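Long-range contacts in DNA polymerase III subunit beta (Deinococcus radiodurans, PDB 4TRT), which probably tethers DNA polymerases and other proteins to DNA as a ring-shaped sliding clamp, giving replication its processivity: residues A[173-179]-A[351-356]; A[240-244]-A[340-344]. All blocks are in the same frame, centred on the assembly; numbering follows the deposited sequence.

Interaction 1: residues A[173-179]-A[351-356]; sequences YRVAIRD and GGYMAV. Unlike the reference sequence in segment 351-356: G351 (reference Arg), G352 (reference Arg), Y353 (reference Val), M354 (reference Tyr), A355 (reference Gly), V356 (reference Gly).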
loop_
_atom_site.group_PDB
_atom_site.type_symbol
_atom_site.label_atom_id
_atom_site.label_comp_id
_atom_site.label_asym_id
_atom_site.label_seq_id
_atom_site.Cartn_x
_atom_site.Cartn_y
_atom_site.Cartn_z
ATOM N N TYR A 173 -20.669 -12.244 23.162
ATOM C CA TYR A 173 -20.782 -10.999 23.927
ATOM C C TYR A 173 -21.198 -9.855 23.002
ATOM O O TYR A 173 -22.317 -9.329 23.136
ATOM C CB TYR A 173 -19.456 -10.680 24.626
ATOM C CG TYR A 173 -18.987 -11.768 25.559
ATOM C CD1 TYR A 173 -18.231 -12.844 25.085
ATOM C CD2 TYR A 173 -19.288 -11.726 26.916
ATOM C CE1 TYR A 173 -17.794 -13.849 25.939
ATOM C CE2 TYR A 173 -18.860 -12.729 27.776
ATOM C CZ TYR A 173 -18.118 -13.786 27.283
ATOM O OH TYR A 173 -17.685 -14.770 28.142
ATOM N N ARG A 174 -20.325 -9.474 22.064
ATOM C CA ARG A 174 -20.758 -8.542 21.013
ATOM C C ARG A 174 -21.495 -9.282 19.905
ATOM O O ARG A 174 -21.261 -10.455 19.665
ATOM C CB ARG A 174 -19.612 -7.717 20.439
ATOM C CG ARG A 174 -18.545 -8.500 19.705
ATOM C CD ARG A 174 -17.516 -7.522 19.192
ATOM N NE ARG A 174 -16.378 -8.142 18.530
ATOM C CZ ARG A 174 -15.503 -7.472 17.774
ATOM N NH1 ARG A 174 -15.643 -6.168 17.568
ATOM N NH2 ARG A 174 -14.491 -8.107 17.204
ATOM N N VAL A 175 -22.372 -8.553 19.218
ATOM C CA VAL A 175 -23.216 -9.102 18.180
ATOM C C VAL A 175 -23.306 -8.069 17.062
ATOM O O VAL A 175 -23.366 -6.856 17.325
ATOM C CB VAL A 175 -24.658 -9.366 18.695
ATOM C CG1 VAL A 175 -25.414 -10.203 17.673
ATOM C CG2 VAL A 175 -24.649 -10.052 20.063
ATOM N N ALA A 176 -23.323 -8.547 15.825
ATOM C CA ALA A 176 -23.586 -7.700 14.663
ATOM C C ALA A 176 -24.678 -8.383 13.855
ATOM O O ALA A 176 -24.608 -9.593 13.620
ATOM C CB ALA A 176 -22.332 -7.533 13.829
ATOM N N ILE A 177 -25.667 -7.591 13.447
ATOM C CA ILE A 177 -26.852 -8.055 12.724
ATOM C C ILE A 177 -27.111 -7.126 11.555
ATOM O O ILE A 177 -26.997 -5.905 11.685
ATOM C CB ILE A 177 -28.093 -8.007 13.644
ATOM C CG1 ILE A 177 -27.921 -8.941 14.847
ATOM C CG2 ILE A 177 -29.394 -8.321 12.883
ATOM C CD1 ILE A 177 -28.931 -8.679 15.937
ATOM N N ARG A 178 -27.427 -7.695 10.391
ATOM C CA ARG A 178 -28.002 -6.909 9.317
ATOM C C ARG A 178 -29.144 -7.667 8.644
ATOM O O ARG A 178 -28.966 -8.811 8.224
ATOM C CB ARG A 178 -26.952 -6.512 8.287
ATOM C CG ARG A 178 -27.500 -5.501 7.277
ATOM C CD ARG A 178 -26.506 -4.411 6.933
ATOM N NE ARG A 178 -27.159 -3.306 6.235
ATOM C CZ ARG A 178 -26.549 -2.192 5.848
ATOM N NH1 ARG A 178 -25.261 -2.002 6.099
ATOM N NH2 ARG A 178 -27.243 -1.250 5.223
ATOM N N ASP A 179 -30.304 -7.022 8.587
ATOM C CA ASP A 179 -31.493 -7.505 7.872
ATOM C C ASP A 179 -31.438 -6.969 6.462
ATOM O O ASP A 179 -31.014 -5.832 6.251
ATOM C CB ASP A 179 -32.781 -6.995 8.543
ATOM C CG ASP A 179 -33.067 -7.684 9.864
ATOM O OD1 ASP A 179 -32.987 -8.930 9.923
ATOM O OD2 ASP A 179 -33.350 -6.996 10.863
ATOM N N GLY A 351 -31.855 0.894 7.365
ATOM C CA GLY A 351 -30.851 0.134 6.607
ATOM C C GLY A 351 -30.726 -1.300 7.113
ATOM O O GLY A 351 -30.173 -2.138 6.427
ATOM N N GLY A 352 -31.226 -1.565 8.326
ATOM C CA GLY A 352 -31.323 -2.901 8.868
ATOM C C GLY A 352 -30.161 -3.346 9.747
ATOM O O GLY A 352 -30.128 -4.508 10.154
ATOM N N TYR A 353 -29.225 -2.445 10.045
ATOM C CA TYR A 353 -27.992 -2.803 10.798
ATOM C C TYR A 353 -28.089 -2.507 12.271
ATOM O O TYR A 353 -28.642 -1.509 12.657
ATOM C CB TYR A 353 -26.762 -2.076 10.249
ATOM C CG TYR A 353 -25.493 -2.277 11.070
ATOM C CD1 TYR A 353 -24.771 -3.468 11.008
ATOM C CD2 TYR A 353 -25.026 -1.282 11.917
ATOM C CE1 TYR A 353 -23.606 -3.639 11.755
ATOM C CE2 TYR A 353 -23.864 -1.448 12.668
ATOM C CZ TYR A 353 -23.165 -2.633 12.584
ATOM O OH TYR A 353 -22.012 -2.792 13.316
ATOM N N MET A 354 -27.491 -3.366 13.097
ATOM C CA MET A 354 -27.454 -3.147 14.529
ATOM C C MET A 354 -26.220 -3.848 15.105
ATOM O O MET A 354 -25.928 -4.980 14.723
ATOM C CB MET A 354 -28.725 -3.752 15.108
ATOM C CG MET A 354 -28.910 -3.665 16.600
ATOM S SD MET A 354 -30.244 -4.795 17.074
ATOM C CE MET A 354 -31.377 -4.653 15.707
ATOM N N ALA A 355 -25.534 -3.166 16.007
ATOM C CA ALA A 355 -24.401 -3.726 16.743
ATOM C C ALA A 355 -24.758 -3.735 18.228
ATOM O O ALA A 355 -25.309 -2.761 18.740
ATOM C CB ALA A 355 -23.144 -2.897 16.529
ATOM N N VAL A 356 -24.439 -4.835 18.907
ATOM C CA VAL A 356 -24.515 -4.893 20.353
ATOM C C VAL A 356 -23.090 -4.935 20.871
ATOM O O VAL A 356 -22.276 -5.756 20.417
ATOM C CB VAL A 356 -25.291 -6.128 20.850
ATOM C CG1 VAL A 356 -25.282 -6.206 22.387
ATOM C CG2 VAL A 356 -26.713 -6.101 20.313
#

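Interaction 2: residues A[240-244]-A[340-344]; sequences RVIPK and SPAIF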
loop_
_atom_site.group_PDB
_atom_site.type_symbol
_atom_site.label_atom_id
_atom_site.label_comp_id
_atom_site.label_asym_id
_atom_site.label_seq_id
_atom_site.Cartn_x
_atom_site.Cartn_y
_atom_site.Cartn_z
ATOM N N ARG A 240 -30.862 -13.213 23.527
ATOM C CA ARG A 240 -30.709 -13.142 24.978
ATOM C C ARG A 240 -29.679 -12.107 25.420
ATOM O O ARG A 240 -29.775 -11.610 26.525
ATOM C CB ARG A 240 -30.304 -14.511 25.587
ATOM C CG ARG A 240 -31.304 -15.654 25.446
ATOM C CD ARG A 240 -30.984 -16.799 26.410
ATOM N NE ARG A 240 -31.451 -16.547 27.780
ATOM C CZ ARG A 240 -31.218 -17.358 28.814
ATOM N NH1 ARG A 240 -30.490 -18.461 28.650
ATOM N NH2 ARG A 240 -31.703 -17.063 30.024
ATOM N N VAL A 241 -28.694 -11.798 24.577
ATOM C CA VAL A 241 -27.648 -10.835 24.957
ATOM C C VAL A 241 -27.899 -9.418 24.410
ATOM O O VAL A 241 -27.079 -8.512 24.637
ATOM C CB VAL A 241 -26.230 -11.328 24.555
ATOM C CG1 VAL A 241 -25.918 -12.680 25.204
ATOM C CG2 VAL A 241 -26.057 -11.402 23.038
ATOM N N ILE A 242 -29.029 -9.225 23.715
ATOM C CA ILE A 242 -29.435 -7.897 23.226
ATOM C C ILE A 242 -30.246 -7.179 24.307
ATOM O O ILE A 242 -31.273 -7.680 24.745
ATOM C CB ILE A 242 -30.296 -7.982 21.945
ATOM C CG1 ILE A 242 -29.541 -8.648 20.813
ATOM C CG2 ILE A 242 -30.699 -6.594 21.460
ATOM C CD1 ILE A 242 -30.378 -8.834 19.560
ATOM N N PRO A 243 -29.796 -5.988 24.734
ATOM C CA PRO A 243 -30.499 -5.279 25.813
ATOM C C PRO A 243 -31.824 -4.667 25.349
ATOM O O PRO A 243 -31.877 -4.070 24.290
ATOM C CB PRO A 243 -29.504 -4.181 26.205
ATOM C CG PRO A 243 -28.735 -3.918 24.958
ATOM C CD PRO A 243 -28.624 -5.239 24.245
ATOM N N LYS A 244 -32.886 -4.830 26.127
ATOM C CA LYS A 244 -34.183 -4.226 25.801
ATOM C C LYS A 244 -34.589 -3.134 26.782
ATOM O O LYS A 244 -35.526 -2.400 26.495
ATOM C CB LYS A 244 -35.303 -5.269 25.717
ATOM C CG LYS A 244 -35.371 -6.041 24.419
ATOM C CD LYS A 244 -34.181 -6.961 24.243
ATOM C CE LYS A 244 -34.356 -7.946 23.079
ATOM N NZ LYS A 244 -33.617 -9.207 23.355
ATOM N N SER A 340 -23.604 -2.378 31.430
ATOM C CA SER A 340 -24.383 -3.398 30.728
ATOM C C SER A 340 -24.427 -3.072 29.231
ATOM O O SER A 340 -23.931 -2.024 28.810
ATOM C CB SER A 340 -25.782 -3.570 31.352
ATOM O OG SER A 340 -26.464 -2.344 31.431
ATOM N N PRO A 341 -24.940 -4.007 28.409
ATOM C CA PRO A 341 -24.647 -3.821 26.984
ATOM C C PRO A 341 -25.369 -2.622 26.338
ATOM O O PRO A 341 -26.378 -2.118 26.858
ATOM C CB PRO A 341 -25.071 -5.160 26.359
ATOM C CG PRO A 341 -25.008 -6.154 27.491
ATOM C CD PRO A 341 -25.447 -5.368 28.696
ATOM N N ALA A 342 -24.804 -2.166 25.235
ATOM C CA ALA A 342 -25.317 -1.038 24.467
ATOM C C ALA A 342 -25.627 -1.465 23.043
ATOM O O ALA A 342 -25.060 -2.437 22.550
ATOM C CB ALA A 342 -24.293 0.085 24.456
ATOM N N ILE A 343 -26.504 -0.716 22.374
ATOM C CA ILE A 343 -26.797 -0.931 20.953
ATOM C C ILE A 343 -26.342 0.312 20.187
ATOM O O ILE A 343 -26.651 1.435 20.593
ATOM C CB ILE A 343 -28.298 -1.186 20.709
ATOM C CG1 ILE A 343 -28.762 -2.473 21.403
ATOM C CG2 ILE A 343 -28.605 -1.269 19.223
ATOM C CD1 ILE A 343 -30.277 -2.611 21.439
ATOM N N PHE A 344 -25.571 0.103 19.111
ATOM C CA PHE A 344 -25.221 1.154 18.169
ATOM C C PHE A 344 -25.908 0.838 16.840
ATOM O O PHE A 344 -25.863 -0.291 16.355
ATOM C CB PHE A 344 -23.708 1.257 17.927
ATOM C CG PHE A 344 -22.875 1.539 19.155
ATOM C CD1 PHE A 344 -23.437 1.917 20.366
ATOM C CD2 PHE A 344 -21.486 1.497 19.052
ATOM C CE1 PHE A 344 -22.643 2.175 21.459
ATOM C CE2 PHE A 344 -20.678 1.783 20.131
ATOM C CZ PHE A 344 -21.259 2.103 21.348
#

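Interaction 1: residues A[173-179]-A[351-356]
R178 and Y353 sit opposite each other in a non-hydrogen-bonded antiparallel pair, and the arginine side chain runs along segment 351-356. Its CB and CG skirt the carbonyl of G352, with CG 4.0 Å from G352 O. Setting CG opposite the backbone N (chi1 -171°) carries the chain on toward Y353, where a bend at chi2 lays CD against Y353 CB (4.1 Å), which lies over one guanidinium face. The chain, extended again beyond it, brings NE to G351 O at 3.2 Å, the donor standing above the carbonyl plane rather than on a lone pair; NH2 adds a weak bond to the same oxygen, while NH1 turns to S139 OG on helix 130-140. A leucine in its place would probably leave G351 O and S139 OG without these donors and Y353 CB without the guanidinium that it covers. The strands themselves, 175-179 and 353-356, show how the beta clamp makes one sheet from two domains: here the central domain meets the last strand of the C-terminal one. V175 and V356 exchange two backbone bonds, as do I177 and M354; I177 N reaches M354 O at 2.9 Å. On the face shared by these four residues, V175 CB rests 3.9 Å from V356 CB, the two valines side by side. On the other, the Y353 hydroxyl is hydrogen-bonded to A323 O and Y142 OH.

Interaction 2: residues A[240-244]-A[340-344]
P243 meets P341 and I343 where the segment leading from the central into the C-terminal domain of the clamp lies against the start of strand 342-346. This is a loop packed against the antiparallel sheet that runs through the central and C-terminal domains of the sliding-clamp fold, and the contact is made without a hydrogen bond between the two segments. The P243 ring is the central piece. Its CB and CG approach the P341 carbonyl, CG lying 3.5 Å from P341 O, an oxygen that also takes part in a hydrogen bond with S336 OG. Against the P341 ring it is set obliquely: P341 CB is 4.1 Å from both P243 CG and P243 CD. The same two carbons of P243 also meet the I343 side chain, with P243 CG 3.8 Å from I343 CG1.

I343 lies aslant P243 as well and reaches past it to I242. With CG1 opposite the carbonyl carbon (chi1 -63°) and the chain extended at chi2 (168°), its CD1 ends against both loop residues. The CB of I242 itself points away from strand 342-346; the methyl branch CG2 makes the contact, and the side chain also packs on I177 and V356. Within the segment, K244 NZ bonds back to I242 O, closing a short link. At the far end of I343, CD1 lies 4.0 Å from I242 CG2 and 3.6 Å from P243 O.

In the fold
Both contacts involve one antiparallel sheet, in which strands 342-346 and 353-357 are neighbours joined by backbone bonding between A355 and F344. Interaction 1 lies nearer the chain's centre and has a mostly buried middle, with exposed residues at its ends; interaction 2 is farther out, its loop residues partly exposed against buried strand residues. Their chemistry follows their place: paired strands are stitched by main-chain bonds, whereas the loop at 240-244 rests on the sheet mainly through apolar side chains, with no hydrogen bond between its segments. V241 packs on V175, I242 on I177 and V356, and P243 on V356 and I343, so the loop lies across side chains of three neighbouring strands; M354 and I343 also touch.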